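Local coordinates for protein Alpha/beta hydrolase (Enterobacter asburiae, PDB 6KMO) that probably hydrolyses carboxylic ester bonds, as an esterase or lipase of the alpha/beta hydrolase fold, at residues Ala190-Asn204 with Thr260-Gln272. The protein carries 2 engineered substitutions. Sequence-based numbering, arbitrary orientation.
Sequences ALQAKQFNGPKIRYN and TAQLKGFPETLIQ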
ATOM      1  N   ALA A 190       5.354 -13.965  17.088  1.00  6.48           N
ATOM      2  CA  ALA A 190       6.597 -13.203  17.107  1.00  6.75           C
ATOM      3  C   ALA A 190       7.034 -12.881  18.537  1.00  7.19           C
ATOM      4  O   ALA A 190       8.230 -12.944  18.856  1.00  7.06           O
ATOM      5  CB  ALA A 190       6.460 -11.930  16.272  1.00  6.94           C
ATOM      6  N   LEU A 191       6.090 -12.540  19.412  1.00  6.54           N
ATOM      7  CA  LEU A 191       6.439 -12.205  20.795  1.00  7.16           C
ATOM      8  C   LEU A 191       6.848 -13.449  21.578  1.00  7.95           C
ATOM      9  O   LEU A 191       7.755 -13.387  22.418  1.00  8.47           O
ATOM     10  CB  LEU A 191       5.284 -11.474  21.465  1.00  6.43           C
ATOM     11  CG  LEU A 191       5.026 -10.045  20.970  1.00  6.80           C
ATOM     12  CD1 LEU A 191       3.667  -9.547  21.400  1.00  6.94           C
ATOM     13  CD2 LEU A 191       6.135  -9.103  21.418  1.00  8.32           C
ATOM     14  N   GLN A 192       6.225 -14.596  21.310  1.00  7.23           N
ATOM     15  CA  GLN A 192       6.711 -15.834  21.913  1.00  7.38           C
ATOM     16  C   GLN A 192       8.122 -16.142  21.426  1.00  8.81           C
ATOM     17  O   GLN A 192       8.998 -16.501  22.221  1.00  8.71           O
ATOM     18  CB  GLN A 192       5.784 -16.993  21.553  1.00  7.66           C
ATOM     19  CG  GLN A 192       4.457 -16.993  22.279  1.00  8.52           C
ATOM     20  CD  GLN A 192       3.563 -18.096  21.776  1.00  8.95           C
ATOM     21  OE1 GLN A 192       3.722 -19.252  22.150  1.00  9.49           O
ATOM     22  NE2 GLN A 192       2.643 -17.755  20.889  1.00  7.74           N
ATOM     23  N   ALA A 193       8.366 -16.020  20.126  1.00  8.36           N
ATOM     24  CA  ALA A 193       9.698 -16.298  19.590  1.00  8.47           C
ATOM     25  C   ALA A 193      10.752 -15.396  20.221  1.00 10.96           C
ATOM     26  O   ALA A 193      11.871 -15.842  20.498  1.00 11.54           O
ATOM     27  CB  ALA A 193       9.691 -16.180  18.068  1.00  8.01           C
ATOM     28  N   LYS A 194      10.416 -14.136  20.482  0.58  9.37           N
ATOM     29  CA  LYS A 194      11.370 -13.258  21.151  0.58 10.64           C
ATOM     30  C   LYS A 194      11.639 -13.742  22.568  0.58 11.31           C
ATOM     31  O   LYS A 194      12.795 -13.841  22.994  0.58 13.18           O
ATOM     32  CB  LYS A 194      10.861 -11.819  21.149  0.58 12.94           C
ATOM     33  CG  LYS A 194      11.778 -10.848  21.888  0.58 15.23           C
ATOM     34  CD  LYS A 194      11.640  -9.422  21.363  0.58 21.14           C
ATOM     35  CE  LYS A 194      10.229  -8.886  21.540  0.58 20.37           C
ATOM     36  NZ  LYS A 194       9.803  -8.852  22.968  0.58 20.20           N
ATOM     37  N   GLN A 195      10.584 -14.085  23.307  1.00 10.07           N
ATOM     38  CA  GLN A 195      10.773 -14.528  24.682  1.00 11.58           C
ATOM     39  C   GLN A 195      11.561 -15.829  24.753  1.00 14.22           C
ATOM     40  O   GLN A 195      12.366 -16.025  25.676  1.00 17.24           O
ATOM     41  CB  GLN A 195       9.418 -14.685  25.370  1.00 15.61           C
ATOM     42  CG  GLN A 195       9.530 -14.799  26.880  1.00 21.86           C
ATOM     43  CD  GLN A 195      10.115 -13.544  27.505  1.00 20.13           C
ATOM     44  OE1 GLN A 195       9.889 -12.432  27.021  1.00 33.60           O
ATOM     45  NE2 GLN A 195      10.872 -13.715  28.569  1.00 31.84           N
ATOM     46  N   PHE A 196      11.355 -16.726  23.792  1.00 13.52           N
ATOM     47  CA  PHE A 196      11.935 -18.065  23.830  1.00 13.04           C
ATOM     48  C   PHE A 196      13.193 -18.193  22.970  1.00 16.39           C
ATOM     49  O   PHE A 196      13.666 -19.317  22.743  1.00 21.13           O
ATOM     50  CB  PHE A 196      10.886 -19.101  23.407  1.00 16.13           C
ATOM     51  CG  PHE A 196       9.612 -19.057  24.214  1.00 14.39           C
ATOM     52  CD1 PHE A 196       9.625 -18.772  25.565  1.00 18.76           C
ATOM     53  CD2 PHE A 196       8.392 -19.308  23.604  1.00 18.08           C
ATOM     54  CE1 PHE A 196       8.448 -18.741  26.296  1.00 20.25           C
ATOM     55  CE2 PHE A 196       7.219 -19.288  24.325  1.00 16.80           C
ATOM     56  CZ  PHE A 196       7.236 -18.992  25.664  1.00 18.01           C
ATOM     57  N   ASN A 197      13.732 -17.079  22.478  1.00 14.89           N
ATOM     58  CA  ASN A 197      14.965 -17.041  21.684  1.00 14.01           C
ATOM     59  C   ASN A 197      14.910 -17.927  20.433  1.00 24.27           C
ATOM     60  O   ASN A 197      15.822 -18.705  20.142  1.00 25.50           O
ATOM     61  CB  ASN A 197      16.199 -17.363  22.536  1.00 20.90           C
ATOM     62  CG  ASN A 197      16.268 -16.520  23.795  1.00 28.52           C
ATOM     63  OD1 ASN A 197      16.436 -15.301  23.732  1.00 41.84           O
ATOM     64  ND2 ASN A 197      16.123 -17.167  24.946  1.00 35.05           N
ATOM     65  N   GLY A 198      13.842 -17.773  19.665  1.00 16.90           N
ATOM     66  CA  GLY A 198      13.791 -18.332  18.328  1.00 13.48           C
ATOM     67  C   GLY A 198      12.427 -18.921  18.069  1.00 13.68           C
ATOM     68  O   GLY A 198      11.586 -19.034  18.972  1.00 14.52           O
ATOM     69  N   PRO A 199      12.171 -19.307  16.828  1.00 10.31           N
ATOM     70  CA  PRO A 199      13.049 -19.187  15.665  1.00  8.82           C
ATOM     71  C   PRO A 199      13.122 -17.788  15.057  1.00 10.11           C
ATOM     72  O   PRO A 199      12.264 -16.945  15.367  1.00 10.81           O
ATOM     73  CB  PRO A 199      12.399 -20.144  14.659  1.00 13.11           C
ATOM     74  CG  PRO A 199      10.982 -20.061  14.971  1.00 14.90           C
ATOM     75  CD  PRO A 199      10.891 -19.940  16.474  1.00 12.59           C
ATOM     76  N   LYS A 200      14.143 -17.555  14.232  1.00  9.93           N
ATOM     77  CA  LYS A 200      14.298 -16.299  13.515  1.00  9.58           C
ATOM     78  C   LYS A 200      13.172 -16.117  12.508  1.00  8.29           C
ATOM     79  O   LYS A 200      12.801 -17.053  11.799  1.00  9.00           O
ATOM     80  CB  LYS A 200      15.630 -16.288  12.760  1.00 12.23           C
ATOM     81  CG  LYS A 200      16.880 -16.082  13.599  1.00 25.92           C
ATOM     82  CD  LYS A 200      16.598 -15.271  14.855  1.00 37.05           C
ATOM     83  CE  LYS A 200      16.726 -16.135  16.105  1.00 46.42           C
ATOM     84  NZ  LYS A 200      16.616 -15.334  17.357  1.00 40.08           N
ATOM     85  N   ILE A 201      12.649 -14.891  12.437  1.00  8.21           N
ATOM     86  CA  ILE A 201      11.549 -14.543  11.541  1.00  8.20           C
ATOM     87  C   ILE A 201      12.017 -13.413  10.635  1.00  7.49           C
ATOM     88  O   ILE A 201      12.437 -12.355  11.124  1.00  8.77           O
ATOM     89  CB  ILE A 201      10.304 -14.110  12.342  1.00  7.39           C
ATOM     90  CG1 ILE A 201       9.795 -15.233  13.251  1.00  9.70           C
ATOM     91  CG2 ILE A 201       9.190 -13.599  11.422  1.00  8.32           C
ATOM     92  CD1 ILE A 201       9.409 -16.494  12.565  1.00 10.58           C
ATOM     93  N   ARG A 202      11.895 -13.613   9.326  1.00  6.61           N
ATOM     94  CA  ARG A 202      12.307 -12.610   8.355  1.00  7.02           C
ATOM     95  C   ARG A 202      11.334 -11.443   8.272  1.00  8.32           C
ATOM     96  O   ARG A 202      11.751 -10.290   8.086  1.00 10.24           O
ATOM     97  CB  ARG A 202      12.386 -13.228   6.956  1.00  8.14           C
ATOM     98  CG  ARG A 202      13.661 -14.029   6.695  1.00  8.88           C
ATOM     99  CD  ARG A 202      14.879 -13.111   6.626  1.00  8.62           C
ATOM    100  NE  ARG A 202      16.068 -13.828   6.155  1.00 13.40           N
ATOM    101  CZ  ARG A 202      16.382 -13.984   4.876  1.00 12.79           C
ATOM    102  NH1 ARG A 202      15.617 -13.486   3.921  1.00 13.49           N
ATOM    103  NH2 ARG A 202      17.485 -14.649   4.541  1.00 13.91           N
ATOM    104  N   TYR A 203      10.032 -11.714   8.350  1.00  6.79           N
ATOM    105  CA  TYR A 203       9.059 -10.675   8.034  1.00  6.27           C
ATOM    106  C   TYR A 203       7.699 -11.091   8.550  1.00  7.42           C
ATOM    107  O   TYR A 203       7.337 -12.267   8.474  1.00  7.33           O
ATOM    108  CB  TYR A 203       8.964 -10.464   6.519  1.00  7.45           C
ATOM    109  CG  TYR A 203       8.479  -9.105   6.068  1.00  6.93           C
ATOM    110  CD1 TYR A 203       9.177  -7.970   6.417  1.00  7.47           C
ATOM    111  CD2 TYR A 203       7.366  -8.969   5.242  1.00  8.06           C
ATOM    112  CE1 TYR A 203       8.759  -6.713   5.987  1.00  6.08           C
ATOM    113  CE2 TYR A 203       6.944  -7.727   4.808  1.00  6.68           C
ATOM    114  CZ  TYR A 203       7.637  -6.601   5.187  1.00  6.24           C
ATOM    115  OH  TYR A 203       7.235  -5.364   4.719  1.00  7.19           O
ATOM    116  N   ASN A 204       6.946 -10.120   9.046  1.00  6.21           N
ATOM    117  CA  ASN A 204       5.554 -10.290   9.437  1.00  5.63           C
ATOM    118  C   ASN A 204       4.672  -9.496   8.482  1.00  6.14           C
ATOM    119  O   ASN A 204       4.977  -8.343   8.164  1.00  6.53           O
ATOM    120  CB  ASN A 204       5.308  -9.688  10.817  1.00  8.19           C
ATOM    121  CG  ASN A 204       5.992 -10.416  11.921  1.00  6.78           C
ATOM    122  OD1 ASN A 204       6.239 -11.618  11.841  1.00  7.69           O
ATOM    123  ND2 ASN A 204       6.270  -9.702  12.997  1.00  8.94           N
ATOM    124  N   THR A 260       7.205  -0.184  24.783  1.00  9.78           N
ATOM    125  CA  THR A 260       8.303  -0.089  23.837  1.00  9.86           C
ATOM    126  C   THR A 260       9.352  -1.153  24.100  1.00  9.15           C
ATOM    127  O   THR A 260       9.826  -1.809  23.172  1.00  9.15           O
ATOM    128  CB  THR A 260       8.896   1.318  23.898  1.00 10.61           C
ATOM    129  OG1 THR A 260       7.860   2.246  23.545  1.00 13.93           O
ATOM    130  CG2 THR A 260      10.058   1.464  22.940  1.00 15.08           C
ATOM    131  N   ALA A 261       9.708  -1.373  25.364  1.00  9.36           N
ATOM    132  CA  ALA A 261      10.704  -2.386  25.667  1.00  9.34           C
ATOM    133  C   ALA A 261      10.241  -3.786  25.273  1.00  8.91           C
ATOM    134  O   ALA A 261      11.044  -4.614  24.828  1.00 11.74           O
ATOM    135  CB  ALA A 261      11.036  -2.332  27.154  1.00 11.04           C
ATOM    136  N   GLN A 262       8.949  -4.070  25.441  1.00  8.04           N
ATOM    137  CA  GLN A 262       8.410  -5.368  25.063  1.00  8.50           C
ATOM    138  C   GLN A 262       8.384  -5.563  23.555  1.00  8.49           C
ATOM    139  O   GLN A 262       8.451  -6.702  23.093  1.00  9.84           O
ATOM    140  CB  GLN A 262       7.012  -5.537  25.642  1.00  8.53           C
ATOM    141  CG  GLN A 262       7.039  -5.828  27.151  1.00  8.91           C
ATOM    142  CD  GLN A 262       5.666  -5.835  27.774  1.00  8.22           C
ATOM    143  OE1 GLN A 262       4.850  -4.935  27.571  1.00  9.37           O
ATOM    144  NE2 GLN A 262       5.409  -6.846  28.592  1.00 10.47           N
ATOM    145  N   LEU A 263       8.295  -4.483  22.786  1.00  7.93           N
ATOM    146  CA  LEU A 263       8.260  -4.571  21.328  1.00  8.74           C
ATOM    147  C   LEU A 263       9.637  -4.509  20.684  1.00  8.34           C
ATOM    148  O   LEU A 263       9.782  -4.861  19.512  1.00  9.05           O
ATOM    149  CB  LEU A 263       7.357  -3.474  20.752  1.00  7.71           C
ATOM    150  CG  LEU A 263       5.887  -3.608  21.152  1.00  7.09           C
ATOM    151  CD1 LEU A 263       5.095  -2.398  20.698  1.00  8.82           C
ATOM    152  CD2 LEU A 263       5.301  -4.909  20.588  1.00  8.24           C
ATOM    153  N   LYS A 264      10.663  -4.077  21.410  1.00  8.68           N
ATOM    154  CA  LYS A 264      11.991  -4.001  20.820  1.00  8.84           C
ATOM    155  C   LYS A 264      12.412  -5.365  20.280  1.00  9.74           C
ATOM    156  O   LYS A 264      12.225  -6.395  20.931  1.00 10.86           O
ATOM    157  CB  LYS A 264      12.994  -3.526  21.873  1.00 14.41           C
ATOM    158  CG  LYS A 264      14.390  -3.289  21.322  1.00 23.55           C
ATOM    159  CD  LYS A 264      15.368  -2.884  22.431  1.00 33.56           C
ATOM    160  CE  LYS A 264      16.779  -2.693  21.878  1.00 43.04           C
ATOM    161  NZ  LYS A 264      17.600  -1.776  22.721  1.00 52.75           N
ATOM    162  N   GLY A 265      12.959  -5.382  19.068  1.00  9.17           N
ATOM    163  CA  GLY A 265      13.393  -6.612  18.448  1.00  9.82           C
ATOM    164  C   GLY A 265      12.317  -7.384  17.699  1.00 10.07           C
ATOM    165  O   GLY A 265      12.613  -8.441  17.138  1.00  9.85           O
ATOM    166  N   PHE A 266      11.086  -6.885  17.672  1.00  8.85           N
ATOM    167  CA  PHE A 266      10.032  -7.512  16.872  1.00  8.14           C
ATOM    168  C   PHE A 266      10.497  -7.589  15.416  1.00  7.55           C
ATOM    169  O   PHE A 266      11.238  -6.726  14.948  1.00  8.71           O
ATOM    170  CB  PHE A 266       8.822  -6.579  16.964  1.00  6.80           C
ATOM    171  CG  PHE A 266       7.460  -7.172  16.627  1.00  6.64           C
ATOM    172  CD1 PHE A 266       6.732  -7.901  17.558  1.00  7.29           C
ATOM    173  CD2 PHE A 266       6.863  -6.889  15.405  1.00  7.48           C
ATOM    174  CE1 PHE A 266       5.465  -8.363  17.259  1.00  7.89           C
ATOM    175  CE2 PHE A 266       5.580  -7.351  15.105  1.00  6.16           C
ATOM    176  CZ  PHE A 266       4.889  -8.084  16.027  1.00  7.22           C
ATOM    177  N   PRO A 267      10.078  -8.613  14.674  1.00  6.62           N
ATOM    178  CA  PRO A 267      10.517  -8.714  13.273  1.00  5.81           C
ATOM    179  C   PRO A 267      10.035  -7.543  12.422  1.00  5.57           C
ATOM    180  O   PRO A 267       9.031  -6.891  12.722  1.00  6.67           O
ATOM    181  CB  PRO A 267       9.896 -10.033  12.787  1.00  6.44           C
ATOM    182  CG  PRO A 267       9.659 -10.835  14.053  1.00  8.31           C
ATOM    183  CD  PRO A 267       9.332  -9.806  15.109  1.00  7.77           C
ATOM    184  N   GLU A 268      10.744  -7.308  11.325  1.00  5.68           N
ATOM    185  CA  GLU A 268      10.288  -6.347  10.331  1.00  5.84           C
ATOM    186  C   GLU A 268       8.867  -6.696   9.923  1.00  5.67           C
ATOM    187  O   GLU A 268       8.531  -7.872   9.744  1.00  6.26           O
ATOM    188  CB  GLU A 268      11.213  -6.344   9.120  1.00  6.63           C
ATOM    189  CG  GLU A 268      12.650  -5.979   9.482  1.00  7.73           C
ATOM    190  CD  GLU A 268      13.459  -5.389   8.345  1.00  9.43           C
ATOM    191  OE1 GLU A 268      12.898  -4.859   7.369  1.00  9.83           O
ATOM    192  OE2 GLU A 268      14.706  -5.452   8.444  1.00 14.68           O
ATOM    193  N   THR A 269       8.031  -5.670   9.741  1.00  5.28           N
ATOM    194  CA  THR A 269       6.593  -5.869   9.656  1.00  5.60           C
ATOM    195  C   THR A 269       5.948  -4.976   8.610  1.00  4.27           C
ATOM    196  O   THR A 269       6.329  -3.812   8.440  1.00  5.92           O
ATOM    197  CB  THR A 269       5.966  -5.589  11.034  1.00  5.79           C
ATOM    198  OG1 THR A 269       6.407  -6.571  11.976  1.00  5.94           O
ATOM    199  CG2 THR A 269       4.461  -5.633  11.015  1.00  6.69           C
ATOM    200  N   LEU A 270       4.953  -5.537   7.924  1.00  4.86           N
ATOM    201  CA  LEU A 270       4.008  -4.807   7.090  1.00  4.52           C
ATOM    202  C   LEU A 270       2.640  -4.964   7.733  1.00  5.61           C
ATOM    203  O   LEU A 270       2.222  -6.093   8.025  1.00  5.96           O
ATOM    204  CB  LEU A 270       3.966  -5.377   5.676  1.00  5.64           C
ATOM    205  CG  LEU A 270       2.838  -4.839   4.784  1.00  6.16           C
ATOM    206  CD1 LEU A 270       2.985  -3.349   4.514  1.00  6.07           C
ATOM    207  CD2 LEU A 270       2.814  -5.582   3.470  1.00  6.73           C
ATOM    208  N   ILE A 271       1.932  -3.851   7.944  1.00  4.72           N
ATOM    209  CA  ILE A 271       0.541  -3.873   8.389  1.00  5.12           C
ATOM    210  C   ILE A 271      -0.302  -3.247   7.295  1.00  5.72           C
ATOM    211  O   ILE A 271      -0.012  -2.134   6.853  1.00  6.39           O
ATOM    212  CB  ILE A 271       0.356  -3.093   9.703  1.00  4.85           C
ATOM    213  CG1 ILE A 271       1.126  -3.737  10.836  1.00  5.73           C
ATOM    214  CG2 ILE A 271      -1.126  -2.992  10.050  1.00  7.44           C
ATOM    215  CD1 ILE A 271       1.272  -2.879  12.088  1.00  7.69           C
ATOM    216  N   GLN A 272      -1.337  -3.956   6.847  1.00  4.80           N
ATOM    217  CA  GLN A 272      -2.362  -3.351   5.997  1.00  5.56           C
ATOM    218  C   GLN A 272      -3.597  -3.089   6.843  1.00  5.73           C
ATOM    219  O   GLN A 272      -4.003  -3.941   7.637  1.00  5.80           O
ATOM    220  CB  GLN A 272      -2.771  -4.252   4.830  1.00  6.16           C
ATOM    221  CG  GLN A 272      -1.637  -4.603   3.880  1.00  5.61           C
ATOM    222  CD  GLN A 272      -2.114  -5.134   2.541  1.00  6.14           C
ATOM    223  OE1 GLN A 272      -3.292  -5.472   2.363  1.00  6.45           O
ATOM    224  NE2 GLN A 272      -1.186  -5.236   1.590  1.00  6.24           N
TER
HETATM  225  O   HOH W   1      11.794  -6.984  23.580  1.00 19.68           O
HETATM  226  O   HOH W   2      12.923  -9.321  10.811  1.00 11.06           O
HETATM  227  O   HOH W   3       8.047  -3.226   6.282  1.00  6.96           O
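Asn204 and Thr269 pair as neighbours in two parallel strands. Asn204 N donates to Glu268 O at 2.8 Å, and Asn204 O accepts from Leu270 N on the far side of Thr269. The Asn204 side chain leaves the sheet on the same face as Thr269. Asn204 CB lies 3.5 Å from Thr269 OG1. CG is set beside the backbone N (chi1 -68°), and the amide crosses Pro267 obliquely. Asn204 ND2 packs 3.6 Å from Pro267 CB, with OD1 farther off. ND2 does most of the work. Asn204 ND2 gives Thr269 OG1 a bent hydrogen bond of 3.3 Å, tilted from the amide plane. Asn204 ND2 also comes within 3.2 Å of Phe266 CE2, with amide and ring planes 72° apart. Thr269 OG1 in turn donates to Pro267 O, from above the carbonyl plane, which links the side chain of Thr269 to the backbone two residues earlier.

Phe266 and Pro267 also meet helix 181-195. Ala190 CB touches both, and Leu191 CD2 reaches the edge of the Phe266 ring.

At the other end Tyr203 OH lies 3.4 Å from Leu270 CB and shares water 3 with Thr269 O. The Tyr203 ring stacks on His335 of helix 319-335. Water 2 bridges Ile201 O and Glu268 N, beside the Asn204-Glu268 backbone bond.

Strands 203-207 and 269-274 are adjacent in the central sheet, with helix 181-195 leading into the first: the parallel strand pairing of an alpha/beta hydrolase fold.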